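Local coordinates for phenolic acid decarboxylase (PDB 7AE5), which is an oxygen-sensitive, prenylated-FMN-dependent UbiD-family enzyme that catalyses the reversible, non-oxidative decarboxylation of 4-hydroxybenzoate and 3,4-dihydroxybenzoate, at residues L323-P328 / Y347-G352; Y330-E335 / L373-G378. One frame throughout, in Å; residues are numbered along the deposited sequence.

Overall arrangement
Contacts 1 and 2 lie in the C-terminal domain of this UbiD-family decarboxylase, their centres about 11 Å apart. Both use helix 323-336: contact 1 its first turns, contact 2 its second half. The partners follow in the same order, 347-352 and then 373-378, so the segments alternate along the chain. The first partner joins strands 340-347 and 352-357 of the five-stranded mixed sheet; the second runs from helix 364-372 into helix 378-381. His-377 of the later loop connects the two places, its ring meeting that of His-349 and touching Thr-325. One helix thus brings a hairpin of the sheet and a helix-linking loop together, contact 2 lying near a third subunit.

Contact 1: residues L323-P328 / Y347-G352; sequences LNTSVP and YTHGIG
Thr-325, on the first turn of helix 323-336, points its CB at the segment 347-352 and branches there against His-349. OG1 stands beside the backbone N and opposite the carbonyl carbon (chi1 -58°), which turns it back along the helix to bond Met-321 O. The same oxygen lies at the edge of the His-349 imidazole, near the ring plane, 3.6 Å from CD2 of His-349. NE2 of that ring is farther, 4.0 Å from OG1 of Thr-325, and no hydrogen bond crosses the contact. The other branch, Thr-325 CG2, comes within 4.1 Å of His-349 CD2 and 4.5 Å of Gly-350 N, meeting the glycine where no side chain intervenes.

The segment 347-352 is the tight end of a beta hairpin: a type I' turn from Thr-348 to Ile-351 reverses the chain between antiparallel strands 340-347 and 352-357. His-349 and Gly-350 hold its two central positions with positive phi, and Ile-351 N bonds to Thr-348 O at 3.2 Å.

CB of His-349 heads away from the helix, yet the ring swings back to cross the threonine side chain at about a right angle. Phe-279 meets this ring edge-to-face, Tyr-381 and His-377 meet it at inclined angles, and Met-321 touches it too. On the far side of the hairpin, Thr-348 OG1 is hydrogen-bonded to Thr-405 OG1 of the second subunit.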
ATOM      1  N   LEU C 323      26.807 -22.925   0.730  1.00 44.40           N
ATOM      2  CA  LEU C 323      26.403 -23.566   1.975  1.00 44.10           C
ATOM      3  C   LEU C 323      27.165 -23.050   3.188  1.00 44.17           C
ATOM      4  O   LEU C 323      26.652 -23.146   4.309  1.00 44.04           O
ATOM      5  CB  LEU C 323      26.577 -25.082   1.859  1.00 44.28           C
ATOM      6  CG  LEU C 323      25.716 -25.764   0.794  1.00 44.24           C
ATOM      7  CD1 LEU C 323      25.733 -27.273   0.967  1.00 45.42           C
ATOM      8  CD2 LEU C 323      24.289 -25.234   0.840  1.00 43.95           C
ATOM      9  N   ASN C 324      28.374 -22.516   2.999  1.00 46.40           N
ATOM     10  CA  ASN C 324      29.095 -21.916   4.116  1.00 47.16           C
ATOM     11  C   ASN C 324      28.457 -20.610   4.565  1.00 46.39           C
ATOM     12  O   ASN C 324      28.765 -20.126   5.659  1.00 46.52           O
ATOM     13  CB  ASN C 324      30.561 -21.687   3.746  1.00 48.88           C
ATOM     14  CG  ASN C 324      30.731 -21.145   2.341  1.00 48.36           C
ATOM     15  OD1 ASN C 324      29.904 -21.391   1.462  1.00 47.27           O
ATOM     16  ND2 ASN C 324      31.813 -20.405   2.119  1.00 49.40           N
ATOM     17  N   THR C 325      27.590 -20.024   3.739  1.00 36.30           N
ATOM     18  CA  THR C 325      26.760 -18.913   4.190  1.00 36.23           C
ATOM     19  C   THR C 325      25.510 -19.420   4.898  1.00 35.85           C
ATOM     20  O   THR C 325      25.057 -18.818   5.877  1.00 35.87           O
ATOM     21  CB  THR C 325      26.374 -18.028   3.000  1.00 36.46           C
ATOM     22  OG1 THR C 325      27.557 -17.549   2.350  1.00 37.04           O
ATOM     23  CG2 THR C 325      25.529 -16.843   3.454  1.00 36.46           C
ATOM     24  N   SER C 326      24.962 -20.545   4.431  1.00 36.59           N
ATOM     25  CA  SER C 326      23.660 -21.008   4.899  1.00 36.41           C
ATOM     26  C   SER C 326      23.743 -21.709   6.250  1.00 36.61           C
ATOM     27  O   SER C 326      22.830 -21.578   7.072  1.00 36.76           O
ATOM     28  CB  SER C 326      23.037 -21.938   3.859  1.00 36.31           C
ATOM     29  OG  SER C 326      23.167 -21.406   2.554  1.00 36.32           O
ATOM     30  N   VAL C 327      24.815 -22.470   6.492  1.00 34.78           N
ATOM     31  CA  VAL C 327      24.929 -23.214   7.749  1.00 35.10           C
ATOM     32  C   VAL C 327      24.985 -22.291   8.965  1.00 35.37           C
ATOM     33  O   VAL C 327      24.277 -22.562   9.948  1.00 35.72           O
ATOM     34  CB  VAL C 327      26.114 -24.188   7.685  1.00 36.35           C
ATOM     35  CG1 VAL C 327      26.405 -24.766   9.063  1.00 38.45           C
ATOM     36  CG2 VAL C 327      25.825 -25.306   6.695  1.00 36.47           C
ATOM     37  N   PRO C 328      25.787 -21.215   8.981  1.00 46.08           N
ATOM     38  CA  PRO C 328      25.753 -20.325  10.155  1.00 46.42           C
ATOM     39  C   PRO C 328      24.392 -19.701  10.400  1.00 46.45           C
ATOM     40  O   PRO C 328      23.947 -19.646  11.552  1.00 46.92           O
ATOM     41  CB  PRO C 328      26.817 -19.268   9.826  1.00 46.45           C
ATOM     42  CG  PRO C 328      27.731 -19.946   8.876  1.00 46.46           C
ATOM     43  CD  PRO C 328      26.845 -20.813   8.038  1.00 45.98           C
ATOM     44  N   TYR C 347      22.175 -17.355  -2.505  1.00 29.49           N
ATOM     45  CA  TYR C 347      21.927 -16.503  -3.664  1.00 30.48           C
ATOM     46  C   TYR C 347      22.463 -15.100  -3.410  1.00 31.28           C
ATOM     47  O   TYR C 347      21.890 -14.339  -2.621  1.00 31.05           O
ATOM     48  CB  TYR C 347      20.438 -16.503  -3.989  1.00 30.25           C
ATOM     49  CG  TYR C 347      19.926 -17.915  -4.164  1.00 29.74           C
ATOM     50  CD1 TYR C 347      20.454 -18.742  -5.146  1.00 30.32           C
ATOM     51  CD2 TYR C 347      18.944 -18.432  -3.332  1.00 28.86           C
ATOM     52  CE1 TYR C 347      20.007 -20.039  -5.304  1.00 30.04           C
ATOM     53  CE2 TYR C 347      18.490 -19.727  -3.484  1.00 28.72           C
ATOM     54  CZ  TYR C 347      19.024 -20.526  -4.471  1.00 29.29           C
ATOM     55  OH  TYR C 347      18.576 -21.817  -4.623  1.00 29.26           O
ATOM     56  N   THR C 348      23.559 -14.770  -4.092  1.00 29.79           N
ATOM     57  CA  THR C 348      24.230 -13.475  -3.987  1.00 30.86           C
ATOM     58  C   THR C 348      24.576 -13.159  -2.532  1.00 30.17           C
ATOM     59  O   THR C 348      24.140 -12.160  -1.956  1.00 30.43           O
ATOM     60  CB  THR C 348      23.380 -12.366  -4.612  1.00 32.03           C
ATOM     61  OG1 THR C 348      22.716 -12.877  -5.775  1.00 32.36           O
ATOM     62  CG2 THR C 348      24.262 -11.194  -5.020  1.00 33.60           C
ATOM     63  N   HIS C 349      25.378 -14.049  -1.946  1.00 38.26           N
ATOM     64  CA  HIS C 349      25.821 -13.936  -0.555  1.00 37.61           C
ATOM     65  C   HIS C 349      24.647 -13.726   0.396  1.00 36.93           C
ATOM     66  O   HIS C 349      24.692 -12.893   1.300  1.00 36.89           O
ATOM     67  CB  HIS C 349      26.852 -12.822  -0.387  1.00 38.31           C
ATOM     68  CG  HIS C 349      27.843 -13.081   0.705  1.00 37.79           C
ATOM     69  ND1 HIS C 349      28.906 -12.243   0.962  1.00 38.26           N
ATOM     70  CD2 HIS C 349      27.934 -14.091   1.604  1.00 36.97           C
ATOM     71  CE1 HIS C 349      29.609 -12.724   1.973  1.00 37.78           C
ATOM     72  NE2 HIS C 349      29.039 -13.844   2.381  1.00 37.05           N
ATOM     73  N   GLY C 350      23.577 -14.485   0.181  1.00 34.65           N
ATOM     74  CA  GLY C 350      22.466 -14.462   1.107  1.00 33.95           C
ATOM     75  C   GLY C 350      21.508 -13.304   0.958  1.00 34.43           C
ATOM     76  O   GLY C 350      20.718 -13.055   1.872  1.00 33.97           O
ATOM     77  N   ILE C 351      21.554 -12.574  -0.160  1.00 28.59           N
ATOM     78  CA  ILE C 351      20.525 -11.565  -0.389  1.00 29.26           C
ATOM     79  C   ILE C 351      19.179 -12.238  -0.632  1.00 28.03           C
ATOM     80  O   ILE C 351      18.132 -11.711  -0.242  1.00 27.71           O
ATOM     81  CB  ILE C 351      20.928 -10.630  -1.545  1.00 30.89           C
ATOM     82  CG1 ILE C 351      22.157  -9.811  -1.148  1.00 31.37           C
ATOM     83  CG2 ILE C 351      19.788  -9.690  -1.906  1.00 30.57           C
ATOM     84  CD1 ILE C 351      22.782  -9.043  -2.291  1.00 32.86           C
ATOM     85  N   GLY C 352      19.183 -13.415  -1.251  1.00 31.81           N
ATOM     86  CA  GLY C 352      17.997 -14.248  -1.369  1.00 30.89           C
ATOM     87  C   GLY C 352      18.103 -15.439  -0.430  1.00 30.14           C
ATOM     88  O   GLY C 352      19.114 -16.145  -0.422  1.00 30.18           O
TER

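Contact 2: residues Y330-E335 / L373-G378; sequences YKQLKE and LSTPHG
The flat amide of Gln-332 presents its oxygen end to Thr-375 and Pro-376, both lying toward one side of the amide plane, with Pro-376 CD the more displaced. OE1 of Gln-332 is 3.2 Å from Thr-375 CB and 3.3 Å from Thr-375 CG2, so the carbonyl oxygen rests on C-H groups; Pro-376 CD is looser, 3.9 Å from that OE1. The other flat group, the His-377 imidazole, leads away from Gln-332 and stacks with Tyr-381.

A water donates to Gln-332 OE1 at 2.7 Å and accepts from His-377 N at 2.8 Å, making the polar link between helix 323-336 and the loop. Deeper, Leu-333 CD2 approaches Thr-375 CG2 at 4.3 Å.

Thr-375 caps the start of helix 378-381: its OG1, set between the backbone N and the carbonyl carbon (chi1 51°), accepts from Gly-378 N at 3.1 Å and also bonds Leu-372 O, while CG2 is left for the helix. A valine here, lacking the hydroxyl, would probably leave Gly-378 N without its capping acceptor and Leu-372 O without this partner. In the same loop, Ser-374 OG is hydrogen-bonded to Arg-371 NH1 of the third subunit.

The threonine therefore spends its hydroxyl within its own loop and offers carbon to the helix, leaving a water to bridge the glutamine oxygen to the backbone N of His-377.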
ATOM      1  N   TYR C 330      21.499 -20.929   9.577  1.00 40.72           N
ATOM      2  CA  TYR C 330      20.638 -21.993  10.083  1.00 41.25           C
ATOM      3  C   TYR C 330      20.865 -22.224  11.572  1.00 41.96           C
ATOM      4  O   TYR C 330      19.908 -22.425  12.329  1.00 42.70           O
ATOM      5  CB  TYR C 330      20.884 -23.280   9.291  1.00 41.04           C
ATOM      6  CG  TYR C 330      20.320 -24.525   9.934  1.00 41.70           C
ATOM      7  CD1 TYR C 330      18.966 -24.824   9.850  1.00 42.18           C
ATOM      8  CD2 TYR C 330      21.145 -25.409  10.620  1.00 41.94           C
ATOM      9  CE1 TYR C 330      18.449 -25.966  10.437  1.00 42.89           C
ATOM     10  CE2 TYR C 330      20.637 -26.551  11.211  1.00 42.58           C
ATOM     11  CZ  TYR C 330      19.289 -26.825  11.115  1.00 43.05           C
ATOM     12  OH  TYR C 330      18.780 -27.962  11.702  1.00 43.76           O
ATOM     13  N   LYS C 331      22.124 -22.188  12.012  1.00 43.53           N
ATOM     14  CA  LYS C 331      22.417 -22.412  13.424  1.00 44.23           C
ATOM     15  C   LYS C 331      21.914 -21.261  14.289  1.00 44.71           C
ATOM     16  O   LYS C 331      21.458 -21.482  15.416  1.00 45.53           O
ATOM     17  CB  LYS C 331      23.918 -22.618  13.623  1.00 44.82           C
ATOM     18  CG  LYS C 331      24.429 -23.976  13.167  1.00 45.91           C
ATOM     19  CD  LYS C 331      25.896 -24.151  13.521  1.00 48.29           C
ATOM     20  CE  LYS C 331      26.422 -25.507  13.083  1.00 49.86           C
ATOM     21  NZ  LYS C 331      25.599 -26.632  13.609  1.00 50.76           N
ATOM     22  N   GLN C 332      21.993 -20.026  13.785  1.00 50.04           N
ATOM     23  CA  GLN C 332      21.476 -18.891  14.544  1.00 50.54           C
ATOM     24  C   GLN C 332      19.959 -18.947  14.661  1.00 51.05           C
ATOM     25  O   GLN C 332      19.404 -18.666  15.728  1.00 51.91           O
ATOM     26  CB  GLN C 332      21.918 -17.574  13.901  1.00 50.06           C
ATOM     27  CG  GLN C 332      23.407 -17.496  13.606  1.00 49.70           C
ATOM     28  CD  GLN C 332      23.813 -16.200  12.931  1.00 49.44           C
ATOM     29  OE1 GLN C 332      22.991 -15.523  12.317  1.00 49.24           O
ATOM     30  NE2 GLN C 332      25.092 -15.857  13.030  1.00 49.54           N
ATOM     31  N   LEU C 333      19.269 -19.306  13.573  1.00 43.63           N
ATOM     32  CA  LEU C 333      17.818 -19.458  13.642  1.00 44.33           C
ATOM     33  C   LEU C 333      17.430 -20.609  14.559  1.00 45.27           C
ATOM     34  O   LEU C 333      16.464 -20.507  15.324  1.00 46.31           O
ATOM     35  CB  LEU C 333      17.242 -19.686  12.244  1.00 43.77           C
ATOM     36  CG  LEU C 333      17.309 -18.560  11.211  1.00 42.92           C
ATOM     37  CD1 LEU C 333      16.308 -18.820  10.095  1.00 42.77           C
ATOM     38  CD2 LEU C 333      17.050 -17.211  11.856  1.00 43.30           C
ATOM     39  N   LYS C 334      18.179 -21.712  14.502  1.00 55.38           N
ATOM     40  CA  LYS C 334      17.796 -22.915  15.233  1.00 56.19           C
ATOM     41  C   LYS C 334      17.940 -22.738  16.739  1.00 57.02           C
ATOM     42  O   LYS C 334      17.240 -23.412  17.505  1.00 57.95           O
ATOM     43  CB  LYS C 334      18.633 -24.103  14.753  1.00 55.65           C
ATOM     44  CG  LYS C 334      18.169 -25.453  15.269  1.00 56.38           C
ATOM     45  CD  LYS C 334      17.067 -26.028  14.399  1.00 56.53           C
ATOM     46  CE  LYS C 334      16.890 -27.516  14.651  1.00 56.98           C
ATOM     47  NZ  LYS C 334      15.738 -28.066  13.889  1.00 57.24           N
ATOM     48  N   GLU C 335      18.826 -21.840  17.183  1.00 82.89           N
ATOM     49  CA  GLU C 335      19.052 -21.668  18.615  1.00 83.71           C
ATOM     50  C   GLU C 335      17.764 -21.297  19.340  1.00 84.73           C
ATOM     51  O   GLU C 335      17.532 -21.732  20.474  1.00 85.68           O
ATOM     52  CB  GLU C 335      20.136 -20.611  18.858  1.00 83.35           C
ATOM     53  CG  GLU C 335      19.618 -19.178  18.945  1.00 83.49           C
ATOM     54  CD  GLU C 335      20.711 -18.130  18.845  1.00 82.99           C
ATOM     55  OE1 GLU C 335      21.870 -18.495  18.551  1.00 82.70           O
ATOM     56  OE2 GLU C 335      20.403 -16.936  19.057  1.00 83.20           O
ATOM     57  N   LEU C 373      16.005 -11.694   9.492  1.00 31.51           N
ATOM     58  CA  LEU C 373      16.253 -10.278   9.267  1.00 31.80           C
ATOM     59  C   LEU C 373      16.784  -9.571  10.506  1.00 32.54           C
ATOM     60  O   LEU C 373      16.987  -8.353  10.458  1.00 32.96           O
ATOM     61  CB  LEU C 373      14.976  -9.592   8.779  1.00 32.29           C
ATOM     62  CG  LEU C 373      14.456 -10.088   7.428  1.00 31.64           C
ATOM     63  CD1 LEU C 373      13.060  -9.557   7.152  1.00 32.34           C
ATOM     64  CD2 LEU C 373      15.408  -9.698   6.313  1.00 31.15           C
ATOM     65  N   SER C 374      17.015 -10.287  11.607  1.00 35.46           N
ATOM     66  CA  SER C 374      17.642  -9.697  12.782  1.00 36.11           C
ATOM     67  C   SER C 374      18.965 -10.367  13.151  1.00 35.75           C
ATOM     68  O   SER C 374      19.472 -10.141  14.255  1.00 36.32           O
ATOM     69  CB  SER C 374      16.681  -9.711  13.976  1.00 37.10           C
ATOM     70  OG  SER C 374      15.965 -10.929  14.074  1.00 37.15           O
ATOM     71  N   THR C 375      19.535 -11.184  12.263  1.00 38.37           N
ATOM     72  CA  THR C 375      20.850 -11.769  12.480  1.00 38.13           C
ATOM     73  C   THR C 375      21.936 -10.833  11.964  1.00 38.09           C
ATOM     74  O   THR C 375      21.661  -9.932  11.166  1.00 38.08           O
ATOM     75  CB  THR C 375      20.943 -13.121  11.778  1.00 37.43           C
ATOM     76  OG1 THR C 375      20.522 -12.980  10.416  1.00 36.86           O
ATOM     77  CG2 THR C 375      20.051 -14.135  12.474  1.00 37.73           C
ATOM     78  N   PRO C 376      23.187 -11.005  12.411  1.00 39.70           N
ATOM     79  CA  PRO C 376      24.264 -10.122  11.925  1.00 39.86           C
ATOM     80  C   PRO C 376      24.383 -10.062  10.410  1.00 39.37           C
ATOM     81  O   PRO C 376      24.637  -8.985   9.858  1.00 39.69           O
ATOM     82  CB  PRO C 376      25.516 -10.731  12.566  1.00 40.01           C
ATOM     83  CG  PRO C 376      25.020 -11.316  13.838  1.00 40.32           C
ATOM     84  CD  PRO C 376      23.639 -11.848  13.534  1.00 39.96           C
ATOM     85  N   HIS C 377      24.200 -11.187   9.721  1.00 42.67           N
ATOM     86  CA  HIS C 377      24.322 -11.209   8.270  1.00 42.39           C
ATOM     87  C   HIS C 377      22.992 -10.969   7.570  1.00 42.21           C
ATOM     88  O   HIS C 377      22.938 -10.233   6.580  1.00 42.44           O
ATOM     89  CB  HIS C 377      24.911 -12.545   7.813  1.00 42.00           C
ATOM     90  CG  HIS C 377      25.240 -12.592   6.354  1.00 42.02           C
ATOM     91  ND1 HIS C 377      24.358 -13.067   5.408  1.00 41.58           N
ATOM     92  CD2 HIS C 377      26.356 -12.229   5.679  1.00 42.60           C
ATOM     93  CE1 HIS C 377      24.915 -12.992   4.213  1.00 42.00           C
ATOM     94  NE2 HIS C 377      26.128 -12.487   4.349  1.00 42.63           N
ATOM     95  N   GLY C 378      21.910 -11.577   8.061  1.00 35.10           N
ATOM     96  CA  GLY C 378      20.630 -11.437   7.392  1.00 34.96           C
ATOM     97  C   GLY C 378      20.063 -10.035   7.458  1.00 35.49           C
ATOM     98  O   GLY C 378      19.364  -9.604   6.536  1.00 35.55           O
TER
HETATM   99  O   HOH W   1      24.497 -13.685  10.967  1.00 50.37           O